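Local atomic coordinates of substrate-binding protein (Synechococcus sp., PDB entry 6WPN), a protein that probably binds sugars or oligosaccharides in the periplasm as the substrate-binding component of a transport system. Residues A[344-347]-A[348-352]; A[368-371]-A[372-375]. One frame throughout, in Å; residues are numbered along the deposited sequence.

Contact 1: A[344-347]-A[348-352]; sequences LSAI and RAELE
Leu344 and Arg348, Ile347 and Leu351 meet one turn apart on the last turns of helix 341-352, whose i to i+4 backbone ladder sets the spacing. Arg348 N gives a nearly straight bond to Leu344 O (2.9 Å, N-H...O angle 169°), and Ala349, Glu350 and Leu351 repeat the step to Ser345, Ala346 and Ile347. In the conformer described, one of two modelled, the Arg348 side chain is extended from CG to NE and runs alongside Leu344 in the same direction. There Leu344 CG lies at the edge of the guanidinium, in its plane, 3.7 Å from Arg348 NE, while CD1 of the leucine comes to NE obliquely at 3.6 Å. In this bacterial extracellular solute-binding protein, the helix packs Ile347 and Leu351 against Arg368 of helix 359-374, the next helix in the chain; Ile347 also touches Ala331 and Arg332 of helix 324-334. With Ile347 CG1 beside the backbone N (chi1 -70°), CG2 falls anti to N and meets Leu351 CD1 at 4.0 Å. Glu350 CG lies 3.2 Å from Ala346 O of the preceding turn. The other branch of the isoleucine carries Ile347 CD1 to 3.5 Å from Glu350 OE1, so the methyl borders a carboxylate whose OE2 forms a salt bridge with Arg332. Without that carboxylate, as with an alanine at position Glu350, Arg332 would probably lose its charged mate and the Ile347 CD1 methyl this neighbour.

Contact 2: A[368-371]-A[372-375]; sequences RLLS and AETL
Backbone bonds of the i to i+4 kind join 368-371 to 372-375: Ala372 N, Glu373 N and Thr374 N reach Arg368 O, Leu369 O and Leu370 O, all three about equally straight. Leu375 N bonds to Ser371 O at 3.1 Å, but its N-H...O angle falls to 139°. Leu370 O is used twice, since Thr374 N lies 2.9 Å from Leu370 O and Thr374 OG1 donates to the same oxygen at 2.6 Å. A threonine hydroxyl donating to the carbonyl four residues back is a known feature of helices. The two donors come from opposite faces of the carbonyl plane, the hydroxyl standing 36° out of it. A chi1 of -54° places OG1 beside the threonine's own N, where it can reach back one turn. This is the final part of helix 359-374, which packs against strand 137-149 of the mixed sheet: Leu370 and Ser371 touch Leu145, and Ser371 OG bonds to Val143 O. Thr374 itself rests on Val143 and Pro287. The Glu373 chain, extended beyond CG, has CG 3.2 Å from Leu369 O of the preceding turn. Its side chain crosses that of Leu370 at about a right angle, and Leu370 CD1 comes no nearer than 4.1 Å to Glu373 OE1. Ala372 is buried, its small side chain turned to Leu337 of strand 337-338.

Contacts 1 and 2 lie on consecutive helices, 341-352 and 359-374, with their centres about 11 Å apart on the same side of the chain's centre. In one of its two modelled conformers Arg348 NH2 of contact 1 lies 2.6 Å from Ala372 O of contact 2, a closeness to be read with caution; the arginine also touches Leu375. In the other direction, Arg368 of contact 2 lays its guanidinium face against Leu351 CD2, 3.8 Å from NH1, and brings NH2 to 3.5 Å from Ile347 CG2, nearer the rim. Leu351 CB and Leu369 CD1, 3.8 Å apart, add a purely apolar touch. Both contacts are plain helix packing, and no sugar or other ligand lies among their atoms.

Contact 1: A[344-347]-A[348-352]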
loop_
_atom_site.group_PDB
_atom_site.type_symbol
_atom_site.label_atom_id
_atom_site.label_comp_id
_atom_site.label_asym_id
_atom_site.label_seq_id
_atom_site.Cartn_x
_atom_site.Cartn_y
_atom_site.Cartn_z
ATOM N N LEU A 344 -10.834 10.415 11.897
ATOM C CA LEU A 344 -11.270 9.031 11.734
ATOM C C LEU A 344 -12.660 8.820 12.317
ATOM O O LEU A 344 -13.517 8.184 11.691
ATOM C CB LEU A 344 -10.268 8.082 12.392
ATOM C CG LEU A 344 -10.618 6.593 12.381
ATOM C CD1 LEU A 344 -10.743 6.075 10.954
ATOM C CD2 LEU A 344 -9.590 5.790 13.165
ATOM N N SER A 345 -12.895 9.329 13.527
ATOM C CA SER A 345 -14.222 9.231 14.121
ATOM C C SER A 345 -15.244 10.033 13.326
ATOM O O SER A 345 -16.387 9.599 13.157
ATOM C CB SER A 345 -14.187 9.697 15.576
ATOM O OG SER A 345 -15.444 9.491 16.193
ATOM N N ALA A 346 -14.856 11.215 12.842
ATOM C CA ALA A 346 -15.775 12.016 12.041
ATOM C C ALA A 346 -16.128 11.309 10.738
ATOM O O ALA A 346 -17.284 11.348 10.299
ATOM C CB ALA A 346 -15.181 13.395 11.762
ATOM N N ILE A 347 -15.143 10.670 10.097
ATOM C CA ILE A 347 -15.414 9.973 8.844
ATOM C C ILE A 347 -16.275 8.741 9.091
ATOM O O ILE A 347 -17.226 8.472 8.346
ATOM C CB ILE A 347 -14.100 9.612 8.129
ATOM C CG1 ILE A 347 -13.425 10.873 7.598
ATOM C CG2 ILE A 347 -14.372 8.664 6.968
ATOM C CD1 ILE A 347 -14.270 11.633 6.619
ATOM N N ARG A 348 -15.950 7.963 10.128
ATOM C CA ARG A 348 -16.784 6.817 10.478
ATOM C C ARG A 348 -18.214 7.252 10.771
ATOM O O ARG A 348 -19.170 6.565 10.394
ATOM C CB ARG A 348 -16.200 6.083 11.685
ATOM C CG ARG A 348 -14.952 5.270 11.400
ATOM C CD ARG A 348 -14.416 4.672 12.688
ATOM N NE ARG A 348 -13.190 3.908 12.485
ATOM C CZ ARG A 348 -13.153 2.593 12.306
ATOM N NH1 ARG A 348 -14.280 1.894 12.303
ATOM N NH2 ARG A 348 -11.992 1.975 12.128
ATOM N N ALA A 349 -18.375 8.396 11.438
ATOM C CA ALA A 349 -19.711 8.875 11.773
ATOM C C ALA A 349 -20.472 9.303 10.526
ATOM O O ALA A 349 -21.667 9.019 10.397
ATOM C CB ALA A 349 -19.620 10.031 12.769
ATOM N N GLU A 350 -19.801 9.992 9.602
ATOM C CA GLU A 350 -20.466 10.416 8.374
ATOM C C GLU A 350 -20.904 9.218 7.544
ATOM O O GLU A 350 -21.985 9.228 6.944
ATOM C CB GLU A 350 -19.548 11.337 7.572
ATOM C CG GLU A 350 -19.343 12.687 8.244
ATOM C CD GLU A 350 -18.148 13.450 7.703
ATOM O OE1 GLU A 350 -17.546 12.998 6.703
ATOM O OE2 GLU A 350 -17.811 14.507 8.283
ATOM N N LEU A 351 -20.096 8.158 7.528
ATOM C CA LEU A 351 -20.448 6.980 6.745
ATOM C C LEU A 351 -21.654 6.257 7.337
ATOM O O LEU A 351 -22.510 5.762 6.595
ATOM C CB LEU A 351 -19.251 6.035 6.654
ATOM C CG LEU A 351 -18.100 6.574 5.810
ATOM C CD1 LEU A 351 -16.857 5.690 5.933
ATOM C CD2 LEU A 351 -18.541 6.706 4.359
ATOM N N GLU A 352 -21.741 6.188 8.668
ATOM C CA GLU A 352 -22.826 5.449 9.304
ATOM C C GLU A 352 -24.185 6.100 9.084
ATOM O O GLU A 352 -25.205 5.404 9.136
ATOM C CB GLU A 352 -22.567 5.315 10.809
ATOM C CG GLU A 352 -21.486 4.311 11.198
ATOM C CD GLU A 352 -21.056 4.438 12.656
ATOM O OE1 GLU A 352 -21.526 5.371 13.346
ATOM O OE2 GLU A 352 -20.245 3.605 13.115
#

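Contact 2: A[368-371]-A[372-375]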
loop_
_atom_site.group_PDB
_atom_site.type_symbol
_atom_site.label_atom_id
_atom_site.label_comp_id
_atom_site.label_asym_id
_atom_site.label_seq_id
_atom_site.Cartn_x
_atom_site.Cartn_y
_atom_site.Cartn_z
ATOM N N ARG A 368 -16.193 2.382 1.313
ATOM C CA ARG A 368 -15.489 3.155 2.335
ATOM C C ARG A 368 -15.787 2.623 3.732
ATOM O O ARG A 368 -14.903 2.589 4.595
ATOM C CB ARG A 368 -15.868 4.634 2.246
ATOM C CG ARG A 368 -15.447 5.340 0.972
ATOM C CD ARG A 368 -15.945 6.771 0.984
ATOM N NE ARG A 368 -15.355 7.513 2.094
ATOM C CZ ARG A 368 -15.829 8.657 2.571
ATOM N NH1 ARG A 368 -16.919 9.203 2.043
ATOM N NH2 ARG A 368 -15.218 9.249 3.589
ATOM N N LEU A 369 -17.027 2.192 3.967
ATOM C CA LEU A 369 -17.394 1.669 5.277
ATOM C C LEU A 369 -16.715 0.336 5.548
ATOM O O LEU A 369 -16.314 0.056 6.684
ATOM C CB LEU A 369 -18.911 1.522 5.372
ATOM C CG LEU A 369 -19.482 1.273 6.764
ATOM C CD1 LEU A 369 -19.055 2.384 7.699
ATOM C CD2 LEU A 369 -20.993 1.179 6.688
ATOM N N LEU A 370 -16.586 -0.505 4.521
ATOM C CA LEU A 370 -15.893 -1.773 4.702
ATOM C C LEU A 370 -14.409 -1.554 4.988
ATOM O O LEU A 370 -13.821 -2.258 5.817
ATOM C CB LEU A 370 -16.101 -2.649 3.469
ATOM C CG LEU A 370 -15.787 -4.135 3.598
ATOM C CD1 LEU A 370 -16.344 -4.674 4.898
ATOM C CD2 LEU A 370 -16.395 -4.881 2.417
ATOM N N SER A 371 -13.790 -0.570 4.329
ATOM C CA SER A 371 -12.399 -0.235 4.636
ATOM C C SER A 371 -12.244 0.240 6.076
ATOM O O SER A 371 -11.302 -0.162 6.772
ATOM C CB SER A 371 -11.876 0.830 3.671
ATOM O OG SER A 371 -11.693 0.303 2.371
ATOM N N ALA A 372 -13.155 1.097 6.545
ATOM C CA ALA A 372 -13.042 1.603 7.911
ATOM C C ALA A 372 -13.235 0.496 8.940
ATOM O O ALA A 372 -12.603 0.518 10.001
ATOM C CB ALA A 372 -14.051 2.729 8.142
ATOM N N GLU A 373 -14.102 -0.469 8.645
ATOM C CA GLU A 373 -14.326 -1.587 9.555
ATOM C C GLU A 373 -13.142 -2.549 9.546
ATOM O O GLU A 373 -12.756 -3.081 10.594
ATOM C CB GLU A 373 -15.626 -2.285 9.171
ATOM C CG GLU A 373 -16.843 -1.416 9.458
ATOM C CD GLU A 373 -18.151 -2.058 9.047
ATOM O OE1 GLU A 373 -18.214 -2.625 7.935
ATOM O OE2 GLU A 373 -19.120 -1.982 9.835
ATOM N N THR A 374 -12.547 -2.770 8.371
ATOM C CA THR A 374 -11.402 -3.669 8.239
ATOM C C THR A 374 -10.169 -3.128 8.958
ATOM O O THR A 374 -9.326 -3.909 9.416
ATOM C CB THR A 374 -11.095 -3.908 6.758
ATOM O OG1 THR A 374 -12.277 -4.373 6.098
ATOM C CG2 THR A 374 -10.013 -4.955 6.592
ATOM N N LEU A 375 -10.053 -1.801 9.069
ATOM C CA LEU A 375 -8.899 -1.186 9.722
ATOM C C LEU A 375 -8.694 -1.691 11.148
ATOM O O LEU A 375 -7.551 -1.770 11.613
ATOM C CB LEU A 375 -9.055 0.335 9.720
ATOM C CG LEU A 375 -7.953 1.100 10.441
ATOM C CD1 LEU A 375 -6.634 0.853 9.733
ATOM C CD2 LEU A 375 -8.284 2.585 10.491
#